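Local coordinates for hypothetical protein Atu2144 (Agrobacterium tumefaciens, PDB 2ODF) that is of unknown function but is probably a hydrolase resembling N-formylglutamate amidohydrolase and related to zinc-dependent exopeptidases, at residues K147-P158 and L219-D229. Sequence-based numbering, arbitrary orientation.
Sequences KVVVVTIHSFTP and LLNVMIEIRND
Strands 149-156 and 220-227 run parallel through the core, tied by eight backbone hydrogen bonds from Val150 N to Leu220 O through Asn228 N to Phe156 O (2.7 Å), and water 1 bridges Val148 O and Leu220 N at the N-terminal end of the pair. One face is aliphatic: Val151 CG1 rests on Ile224 CD1 at 3.8 Å, and Ile224 CD1 also meets Ile153 CD1. On the other face the extended Met223 chain, with CG anti to the backbone N (chi1 168°), passes Thr152 OG1 and sets its CE methyl squarely over the His154 ring, 3.7 Å from the centroid. Further along, Arg227 CB lies over one face of the Phe156 ring, while Glu225 OE1 reaches the ring edge at CD1 (3.3 Å). Asp229 grips the Arg227 guanidinium side-on, NE to OD1 (2.7 Å) and NH2 to OD2 (3.0 Å); Arg227 CD lies against Pro158, while NH1 is bonded to Arg165 O. The two strands are central in a mixed beta sheet, consistent with the zinc exopeptidase clan: strand 27-31 flanks 149-156 and antiparallel strand 169-172 flanks 220-227, while helices 178-186 and 234-256 cover the aliphatic face; on the other, His33 packs edge-to-face with His154.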
ATOM      1  N   LYS A 147      16.756  20.280 -12.141  1.00 25.94           N
ATOM      2  CA  LYS A 147      15.682  19.880 -13.028  1.00 24.97           C
ATOM      3  C   LYS A 147      15.503  18.352 -12.950  1.00 23.47           C
ATOM      4  O   LYS A 147      16.481  17.609 -12.829  1.00 23.29           O
ATOM      5  CB  LYS A 147      16.028  20.348 -14.437  1.00 25.61           C
ATOM      6  CG  LYS A 147      14.970  20.145 -15.535  1.00 27.29           C
ATOM      7  CD  LYS A 147      15.554  20.623 -16.873  1.00 26.35           C
ATOM      8  CE  LYS A 147      14.627  20.454 -18.045  1.00 28.12           C
ATOM      9  NZ  LYS A 147      15.323  20.687 -19.355  1.00 30.75           N
ATOM     10  N   VAL A 148      14.248  17.906 -12.915  1.00 21.59           N
ATOM     11  CA  VAL A 148      13.905  16.477 -13.001  1.00 20.98           C
ATOM     12  C   VAL A 148      12.932  16.256 -14.148  1.00 18.94           C
ATOM     13  O   VAL A 148      11.934  16.970 -14.259  1.00 19.18           O
ATOM     14  CB  VAL A 148      13.229  15.949 -11.731  1.00 20.32           C
ATOM     15  CG1 VAL A 148      12.928  14.465 -11.911  1.00 21.65           C
ATOM     16  CG2 VAL A 148      14.099  16.216 -10.488  1.00 21.27           C
ATOM     17  N   VAL A 149      13.267  15.323 -15.032  1.00 17.64           N
ATOM     18  CA  VAL A 149      12.433  14.971 -16.169  1.00 17.41           C
ATOM     19  C   VAL A 149      12.144  13.472 -15.993  1.00 16.86           C
ATOM     20  O   VAL A 149      13.061  12.632 -16.018  1.00 15.55           O
ATOM     21  CB  VAL A 149      13.116  15.226 -17.544  1.00 17.69           C
ATOM     22  CG1 VAL A 149      12.212  14.757 -18.712  1.00 15.65           C
ATOM     23  CG2 VAL A 149      13.540  16.722 -17.746  1.00 17.12           C
ATOM     24  N   VAL A 150      10.877  13.144 -15.769  1.00 16.31           N
ATOM     25  CA  VAL A 150      10.508  11.765 -15.412  1.00 16.72           C
ATOM     26  C   VAL A 150      10.211  11.008 -16.675  1.00 16.07           C
ATOM     27  O   VAL A 150       9.278  11.333 -17.390  1.00 16.61           O
ATOM     28  CB  VAL A 150       9.301  11.732 -14.438  1.00 16.58           C
ATOM     29  CG1 VAL A 150       8.894  10.254 -14.069  1.00 16.91           C
ATOM     30  CG2 VAL A 150       9.634  12.549 -13.191  1.00 17.09           C
ATOM     31  N   VAL A 151      10.984   9.959 -16.934  1.00 16.18           N
ATOM     32  CA  VAL A 151      10.839   9.230 -18.185  1.00 16.75           C
ATOM     33  C   VAL A 151      10.693   7.770 -17.837  1.00 16.98           C
ATOM     34  O   VAL A 151      11.614   7.187 -17.278  1.00 17.44           O
ATOM     35  CB  VAL A 151      12.070   9.410 -19.106  1.00 17.43           C
ATOM     36  CG1 VAL A 151      11.889   8.563 -20.394  1.00 16.67           C
ATOM     37  CG2 VAL A 151      12.308  10.906 -19.428  1.00 17.69           C
ATOM     38  N   THR A 152       9.540   7.184 -18.142  1.00 16.88           N
ATOM     39  CA  THR A 152       9.347   5.745 -17.948  1.00 17.09           C
ATOM     40  C   THR A 152       9.512   4.973 -19.272  1.00 16.90           C
ATOM     41  O   THR A 152       9.173   5.459 -20.365  1.00 16.07           O
ATOM     42  CB  THR A 152       8.000   5.420 -17.281  1.00 17.38           C
ATOM     43  OG1 THR A 152       6.947   5.483 -18.235  1.00 18.54           O
ATOM     44  CG2 THR A 152       7.662   6.415 -16.166  1.00 18.13           C
ATOM     45  N   ILE A 153      10.058   3.766 -19.152  1.00 15.90           N
ATOM     46  CA  ILE A 153      10.408   2.946 -20.318  1.00 16.64           C
ATOM     47  C   ILE A 153       9.680   1.616 -20.271  1.00 16.62           C
ATOM     48  O   ILE A 153       9.828   0.838 -19.311  1.00 16.92           O
ATOM     49  CB  ILE A 153      11.946   2.654 -20.374  1.00 16.85           C
ATOM     50  CG1 ILE A 153      12.777   3.944 -20.317  1.00 18.11           C
ATOM     51  CG2 ILE A 153      12.295   1.791 -21.566  1.00 15.70           C
ATOM     52  CD1 ILE A 153      12.569   4.923 -21.469  1.00 14.43           C
ATOM     53  N   HIS A 154       8.925   1.345 -21.331  1.00 16.26           N
ATOM     54  CA  HIS A 154       8.081   0.168 -21.446  1.00 16.96           C
ATOM     55  C   HIS A 154       8.259  -0.472 -22.835  1.00 16.73           C
ATOM     56  O   HIS A 154       8.670   0.205 -23.800  1.00 16.90           O
ATOM     57  CB  HIS A 154       6.603   0.537 -21.302  1.00 17.04           C
ATOM     58  CG  HIS A 154       6.181   0.859 -19.900  1.00 18.86           C
ATOM     59  ND1 HIS A 154       6.598   1.993 -19.235  1.00 22.63           N
ATOM     60  CD2 HIS A 154       5.385   0.185 -19.037  1.00 18.33           C
ATOM     61  CE1 HIS A 154       6.051   2.011 -18.029  1.00 21.63           C
ATOM     62  NE2 HIS A 154       5.326   0.918 -17.881  1.00 23.26           N
ATOM     63  N   SER A 155       7.923  -1.754 -22.937  1.00 16.91           N
ATOM     64  CA  SER A 155       7.749  -2.396 -24.239  1.00 17.07           C
ATOM     65  C   SER A 155       6.407  -3.076 -24.299  1.00 18.04           C
ATOM     66  O   SER A 155       5.767  -3.373 -23.256  1.00 17.61           O
ATOM     67  CB  SER A 155       8.908  -3.378 -24.601  1.00 17.78           C
ATOM     68  OG  SER A 155       8.893  -4.584 -23.849  1.00 15.76           O
ATOM     69  N   PHE A 156       5.959  -3.292 -25.530  1.00 19.06           N
ATOM     70  CA  PHE A 156       4.669  -3.874 -25.787  1.00 19.91           C
ATOM     71  C   PHE A 156       4.762  -4.922 -26.871  1.00 20.73           C
ATOM     72  O   PHE A 156       5.643  -4.906 -27.728  1.00 20.27           O
ATOM     73  CB  PHE A 156       3.591  -2.815 -26.107  1.00 20.39           C
ATOM     74  CG  PHE A 156       3.846  -2.013 -27.368  1.00 21.05           C
ATOM     75  CD1 PHE A 156       4.637  -0.874 -27.338  1.00 20.29           C
ATOM     76  CD2 PHE A 156       3.250  -2.376 -28.575  1.00 21.06           C
ATOM     77  CE1 PHE A 156       4.859  -0.111 -28.515  1.00 20.39           C
ATOM     78  CE2 PHE A 156       3.475  -1.614 -29.757  1.00 19.47           C
ATOM     79  CZ  PHE A 156       4.264  -0.470 -29.693  1.00 19.35           C
ATOM     80  N   THR A 157       3.847  -5.866 -26.775  1.00 21.67           N
ATOM     81  CA  THR A 157       3.803  -7.024 -27.646  1.00 22.66           C
ATOM     82  C   THR A 157       3.253  -6.636 -29.042  1.00 22.81           C
ATOM     83  O   THR A 157       2.328  -5.841 -29.158  1.00 22.37           O
ATOM     84  CB  THR A 157       2.964  -8.110 -26.947  1.00 23.08           C
ATOM     85  OG1 THR A 157       3.308  -9.395 -27.460  1.00 25.88           O
ATOM     86  CG2 THR A 157       1.506  -7.833 -27.114  1.00 20.84           C
ATOM     87  N   PRO A 158       3.863  -7.162 -30.120  1.00 23.95           N
ATOM     88  CA  PRO A 158       3.384  -6.799 -31.462  1.00 25.42           C
ATOM     89  C   PRO A 158       1.966  -7.260 -31.825  1.00 26.45           C
ATOM     90  O   PRO A 158       1.318  -6.600 -32.611  1.00 27.37           O
ATOM     91  CB  PRO A 158       4.392  -7.464 -32.406  1.00 24.79           C
ATOM     92  CG  PRO A 158       5.531  -7.893 -31.583  1.00 25.32           C
ATOM     93  CD  PRO A 158       5.059  -8.029 -30.162  1.00 24.07           C
ATOM     94  N   LEU A 219       6.546  18.414 -13.134  1.00 18.10           N
ATOM     95  CA  LEU A 219       7.762  17.996 -13.792  1.00 17.42           C
ATOM     96  C   LEU A 219       7.472  17.543 -15.223  1.00 17.67           C
ATOM     97  O   LEU A 219       6.449  16.890 -15.488  1.00 16.27           O
ATOM     98  CB  LEU A 219       8.378  16.814 -13.017  1.00 17.22           C
ATOM     99  CG  LEU A 219       8.693  16.975 -11.540  1.00 16.36           C
ATOM    100  CD1 LEU A 219       9.264  15.663 -10.936  1.00 17.12           C
ATOM    101  CD2 LEU A 219       9.637  18.126 -11.279  1.00 17.61           C
ATOM    102  N   LEU A 220       8.384  17.874 -16.134  1.00 16.77           N
ATOM    103  CA  LEU A 220       8.311  17.350 -17.477  1.00 17.47           C
ATOM    104  C   LEU A 220       8.350  15.828 -17.378  1.00 17.17           C
ATOM    105  O   LEU A 220       9.041  15.248 -16.521  1.00 16.49           O
ATOM    106  CB  LEU A 220       9.481  17.856 -18.332  1.00 17.42           C
ATOM    107  CG  LEU A 220       9.544  19.347 -18.709  1.00 19.57           C
ATOM    108  CD1 LEU A 220      10.888  19.737 -19.357  1.00 16.18           C
ATOM    109  CD2 LEU A 220       8.389  19.716 -19.634  1.00 15.09           C
ATOM    110  N   ASN A 221       7.621  15.171 -18.259  1.00 16.97           N
ATOM    111  CA  ASN A 221       7.521  13.742 -18.171  1.00 16.67           C
ATOM    112  C   ASN A 221       7.007  13.108 -19.428  1.00 16.05           C
ATOM    113  O   ASN A 221       6.315  13.723 -20.205  1.00 17.04           O
ATOM    114  CB  ASN A 221       6.603  13.361 -17.000  1.00 16.40           C
ATOM    115  CG  ASN A 221       5.203  13.857 -17.175  1.00 17.26           C
ATOM    116  OD1 ASN A 221       4.894  15.055 -16.935  1.00 19.25           O
ATOM    117  ND2 ASN A 221       4.326  12.957 -17.568  1.00 11.98           N
ATOM    118  N   VAL A 222       7.331  11.847 -19.599  1.00 16.43           N
ATOM    119  CA  VAL A 222       6.781  11.084 -20.698  1.00 16.00           C
ATOM    120  C   VAL A 222       6.918   9.603 -20.380  1.00 15.58           C
ATOM    121  O   VAL A 222       7.787   9.171 -19.639  1.00 15.71           O
ATOM    122  CB  VAL A 222       7.514  11.423 -22.047  1.00 16.68           C
ATOM    123  CG1 VAL A 222       8.973  10.826 -22.044  1.00 14.91           C
ATOM    124  CG2 VAL A 222       6.737  10.920 -23.241  1.00 17.28           C
ATOM    125  N   MET A 223       6.054   8.822 -20.987  1.00 15.76           N
ATOM    126  CA  MET A 223       6.143   7.379 -20.922  1.00 15.44           C
ATOM    127  C   MET A 223       6.380   6.911 -22.338  1.00 15.43           C
ATOM    128  O   MET A 223       5.665   7.302 -23.245  1.00 16.24           O
ATOM    129  CB  MET A 223       4.829   6.846 -20.343  1.00 14.47           C
ATOM    130  CG  MET A 223       4.572   5.351 -20.426  1.00 16.60           C
ATOM    131  SD  MET A 223       3.085   4.797 -19.522  1.00  9.13           S
ATOM    132  CE  MET A 223       3.080   3.174 -20.129  1.00 15.46           C
ATOM    133  N   ILE A 224       7.426   6.113 -22.520  1.00 16.37           N
ATOM    134  CA  ILE A 224       7.833   5.639 -23.816  1.00 16.79           C
ATOM    135  C   ILE A 224       7.514   4.139 -23.932  1.00 16.27           C
ATOM    136  O   ILE A 224       7.959   3.332 -23.121  1.00 17.19           O
ATOM    137  CB  ILE A 224       9.378   5.887 -24.066  1.00 16.98           C
ATOM    138  CG1 ILE A 224       9.696   7.364 -24.052  1.00 17.71           C
ATOM    139  CG2 ILE A 224       9.815   5.327 -25.398  1.00 16.35           C
ATOM    140  CD1 ILE A 224      11.118   7.654 -24.011  1.00 18.99           C
ATOM    141  N   GLU A 225       6.762   3.800 -24.964  1.00 16.77           N
ATOM    142  CA  GLU A 225       6.425   2.435 -25.320  1.00 17.10           C
ATOM    143  C   GLU A 225       7.183   2.050 -26.599  1.00 17.23           C
ATOM    144  O   GLU A 225       7.144   2.784 -27.579  1.00 18.50           O
ATOM    145  CB  GLU A 225       4.926   2.352 -25.589  1.00 17.63           C
ATOM    146  CG  GLU A 225       4.077   2.199 -24.366  1.00 18.94           C
ATOM    147  CD  GLU A 225       4.045   0.810 -23.821  1.00 20.84           C
ATOM    148  OE1 GLU A 225       4.923  -0.008 -24.128  1.00 20.45           O
ATOM    149  OE2 GLU A 225       3.135   0.537 -23.030  1.00 26.97           O
ATOM    150  N   ILE A 226       7.856   0.904 -26.574  1.00 16.89           N
ATOM    151  CA  ILE A 226       8.605   0.386 -27.711  1.00 17.26           C
ATOM    152  C   ILE A 226       8.074  -0.991 -28.058  1.00 17.52           C
ATOM    153  O   ILE A 226       8.027  -1.878 -27.196  1.00 18.84           O
ATOM    154  CB  ILE A 226      10.080   0.273 -27.353  1.00 17.17           C
ATOM    155  CG1 ILE A 226      10.611   1.601 -26.807  1.00 16.78           C
ATOM    156  CG2 ILE A 226      10.911  -0.230 -28.542  1.00 15.87           C
ATOM    157  CD1 ILE A 226      11.889   1.427 -26.028  1.00 16.33           C
ATOM    158  N   ARG A 227       7.701  -1.224 -29.314  1.00 18.29           N
ATOM    159  CA  ARG A 227       7.221  -2.552 -29.695  1.00 18.88           C
ATOM    160  C   ARG A 227       8.368  -3.560 -29.525  1.00 19.37           C
ATOM    161  O   ARG A 227       9.487  -3.321 -29.991  1.00 19.77           O
ATOM    162  CB  ARG A 227       6.649  -2.539 -31.114  1.00 18.81           C
ATOM    163  CG  ARG A 227       5.667  -3.660 -31.391  1.00 19.55           C
ATOM    164  CD  ARG A 227       5.159  -3.608 -32.827  1.00 20.93           C
ATOM    165  NE  ARG A 227       6.256  -3.847 -33.775  1.00 22.97           N
ATOM    166  CZ  ARG A 227       6.302  -3.417 -35.039  1.00 23.40           C
ATOM    167  NH1 ARG A 227       5.319  -2.716 -35.571  1.00 24.55           N
ATOM    168  NH2 ARG A 227       7.365  -3.704 -35.772  1.00 23.60           N
ATOM    169  N   ASN A 228       8.115  -4.688 -28.848  1.00 19.14           N
ATOM    170  CA  ASN A 228       9.252  -5.419 -28.261  1.00 19.58           C
ATOM    171  C   ASN A 228      10.144  -6.128 -29.285  1.00 19.33           C
ATOM    172  O   ASN A 228      11.300  -6.380 -29.004  1.00 18.41           O
ATOM    173  CB  ASN A 228       8.852  -6.339 -27.077  1.00 19.71           C
ATOM    174  CG  ASN A 228       8.097  -7.576 -27.493  1.00 20.89           C
ATOM    175  OD1 ASN A 228       8.419  -8.188 -28.513  1.00 21.14           O
ATOM    176  ND2 ASN A 228       7.088  -7.992 -26.667  1.00 20.80           N
ATOM    177  N   ASP A 229       9.609  -6.408 -30.473  1.00 20.49           N
ATOM    178  CA  ASP A 229      10.419  -6.974 -31.575  1.00 20.85           C
ATOM    179  C   ASP A 229      11.549  -6.066 -32.051  1.00 21.45           C
ATOM    180  O   ASP A 229      12.535  -6.543 -32.618  1.00 22.56           O
ATOM    181  CB  ASP A 229       9.526  -7.372 -32.765  1.00 20.84           C
ATOM    182  CG  ASP A 229       8.798  -6.201 -33.363  1.00 21.93           C
ATOM    183  OD1 ASP A 229       7.988  -5.593 -32.653  1.00 21.54           O
ATOM    184  OD2 ASP A 229       9.019  -5.897 -34.555  1.00 23.12           O
TER
HETATM  185  O   HOH W   1      10.812  19.122 -15.302  1.00 18.62           O
HETATM  186  O   HOH W   2       6.495  -6.359 -24.336  1.00 21.32           O
HETATM  187  O   HOH W   3       3.527  -2.648 -22.360  1.00 31.30           O
HETATM  188  O   HOH W   4       5.829 -10.740 -26.993  1.00 31.65           O